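Local coordinates for protein diphthine synthase (Aeropyrum pernix, PDB 1WDE) that probably uses S-adenosyl-L-methionine to trimethylate the modified target histidine of elongation factor 2, giving diphthine on the way to diphthamide, at residues L161-G166 and A206-L211. Sequence-based numbering, arbitrary orientation.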
loop_
_atom_site.group_PDB
_atom_site.type_symbol
_atom_site.label_atom_id
_atom_site.label_comp_id
_atom_site.label_asym_id
_atom_site.label_seq_id
_atom_site.Cartn_x
_atom_site.Cartn_y
_atom_site.Cartn_z
ATOM N N LEU A 161 -11.477 2.502 -13.552
ATOM C CA LEU A 161 -10.823 3.649 -14.212
ATOM C C LEU A 161 -9.408 3.271 -14.655
ATOM O O LEU A 161 -8.951 3.666 -15.734
ATOM C CB LEU A 161 -10.809 4.859 -13.262
ATOM C CG LEU A 161 -12.199 5.509 -13.122
ATOM C CD1 LEU A 161 -12.160 6.693 -12.168
ATOM C CD2 LEU A 161 -12.659 5.975 -14.513
ATOM N N ASN A 162 -8.717 2.490 -13.833
ATOM C CA ASN A 162 -7.373 2.044 -14.180
ATOM C C ASN A 162 -7.502 1.127 -15.393
ATOM O O ASN A 162 -6.758 1.239 -16.371
ATOM C CB ASN A 162 -6.736 1.225 -13.046
ATOM C CG ASN A 162 -6.054 2.071 -11.985
ATOM O OD1 ASN A 162 -5.655 3.203 -12.221
ATOM N ND2 ASN A 162 -5.879 1.485 -10.809
ATOM N N LEU A 163 -8.434 0.184 -15.310
ATOM C CA LEU A 163 -8.644 -0.746 -16.409
ATOM C C LEU A 163 -8.900 -0.023 -17.728
ATOM O O LEU A 163 -8.322 -0.383 -18.741
ATOM C CB LEU A 163 -9.806 -1.698 -16.090
ATOM C CG LEU A 163 -9.488 -2.619 -14.917
ATOM C CD1 LEU A 163 -10.734 -3.372 -14.462
ATOM C CD2 LEU A 163 -8.402 -3.598 -15.343
ATOM N N CYS A 164 -9.756 0.991 -17.715
ATOM C CA CYS A 164 -10.056 1.741 -18.942
ATOM C C CYS A 164 -8.829 2.491 -19.490
ATOM O O CYS A 164 -8.780 2.845 -20.674
ATOM C CB CYS A 164 -11.187 2.752 -18.700
ATOM S SG CYS A 164 -12.783 2.073 -18.178
ATOM N N ALA A 165 -7.849 2.746 -18.632
ATOM C CA ALA A 165 -6.645 3.445 -19.054
ATOM C C ALA A 165 -5.556 2.441 -19.410
ATOM O O ALA A 165 -4.470 2.819 -19.829
ATOM C CB ALA A 165 -6.159 4.366 -17.945
ATOM N N GLY A 166 -5.863 1.158 -19.220
ATOM C CA GLY A 166 -4.911 0.093 -19.496
ATOM C C GLY A 166 -3.852 -0.004 -18.397
ATOM O O GLY A 166 -2.713 -0.412 -18.652
ATOM N N ALA A 206 -21.411 -6.878 -13.293
ATOM C CA ALA A 206 -20.319 -6.802 -12.316
ATOM C C ALA A 206 -19.206 -7.636 -12.935
ATOM O O ALA A 206 -19.441 -8.778 -13.337
ATOM C CB ALA A 206 -20.748 -7.388 -10.991
ATOM N N LEU A 207 -17.995 -7.081 -13.014
ATOM C CA LEU A 207 -16.898 -7.795 -13.663
ATOM C C LEU A 207 -15.640 -8.107 -12.874
ATOM O O LEU A 207 -14.874 -8.968 -13.277
ATOM C CB LEU A 207 -16.491 -7.043 -14.941
ATOM C CG LEU A 207 -17.615 -6.855 -15.960
ATOM C CD1 LEU A 207 -17.198 -5.826 -16.974
ATOM C CD2 LEU A 207 -17.942 -8.199 -16.617
ATOM N N LEU A 208 -15.409 -7.411 -11.772
ATOM C CA LEU A 208 -14.186 -7.643 -11.003
ATOM C C LEU A 208 -13.914 -9.080 -10.542
ATOM O O LEU A 208 -12.761 -9.533 -10.562
ATOM C CB LEU A 208 -14.142 -6.674 -9.807
ATOM C CG LEU A 208 -14.274 -5.173 -10.157
ATOM C CD1 LEU A 208 -14.039 -4.311 -8.891
ATOM C CD2 LEU A 208 -13.232 -4.779 -11.218
ATOM N N ALA A 209 -14.960 -9.810 -10.150
ATOM C CA ALA A 209 -14.787 -11.185 -9.669
ATOM C C ALA A 209 -14.115 -12.064 -10.710
ATOM O O ALA A 209 -13.349 -12.980 -10.383
ATOM C CB ALA A 209 -16.147 -11.771 -9.284
ATOM N N ARG A 210 -14.385 -11.762 -11.972
ATOM C CA ARG A 210 -13.838 -12.506 -13.104
ATOM C C ARG A 210 -12.403 -12.155 -13.534
ATOM O O ARG A 210 -11.827 -12.809 -14.410
ATOM C CB ARG A 210 -14.759 -12.341 -14.302
ATOM C CG ARG A 210 -16.096 -13.069 -14.177
ATOM C CD ARG A 210 -16.568 -13.434 -15.577
ATOM N NE ARG A 210 -17.258 -12.339 -16.226
ATOM C CZ ARG A 210 -17.328 -12.151 -17.540
ATOM N NH1 ARG A 210 -16.729 -12.976 -18.393
ATOM N NH2 ARG A 210 -18.049 -11.153 -18.001
ATOM N N LEU A 211 -11.832 -11.114 -12.944
ATOM C CA LEU A 211 -10.460 -10.734 -13.284
ATOM C C LEU A 211 -9.422 -11.529 -12.512
ATOM O O LEU A 211 -9.632 -11.841 -11.345
ATOM C CB LEU A 211 -10.227 -9.266 -12.940
ATOM C CG LEU A 211 -11.027 -8.235 -13.725
ATOM C CD1 LEU A 211 -10.860 -6.864 -13.075
ATOM C CD2 LEU A 211 -10.528 -8.257 -15.170
#
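Leu163, near the C-terminal end of helix 153-165, faces a short 3-10 turn at Leu208-Arg210 and touches Leu208 and Leu211. The contact lies in the part of the tetrapyrrole methylase fold built on the mixed sheet. The backbones stay well apart: the nearest CA atoms, those of Leu163 and Leu208, are 10.4 Å from each other. The helix closes in a Schellman motif, with Gly166 at positive phi (76°). The 3-10 turn is held by Arg210 N to Leu207 O and by Leu211 N to Leu208 O (3.0 Å). Helix 153-165 links the parallel neighbours 137-143 and 168-173 in a beta-alpha-beta crossover. The contact joins it to the loop that leads into strand 213-217 of the same sheet.

The contact is a small buried cluster of three leucines, with no hydrogen bond across it. Leu163 and Leu211 point their CB atoms at each other's segment and meet tip to tip. In both, CG stands anti to the carbonyl carbon and beside the backbone N (chi1 -66° and -65°), which places the CD1 methyls where they meet. Leu208 starts off to one side, but its CD2 end swings nearer. It also packs on Ala156, Ile159 and Tyr160 of helix 153-165. Val277 and Tyr278 of helix 277-287 touch Leu211. The disulfide Cys164-Cys285 ties helix 153-165 to that helix as well. One methyl serves both partners: Leu163 CD1 lies 4.3 Å from Leu208 CD2 and 3.8 Å from Leu211 CD1.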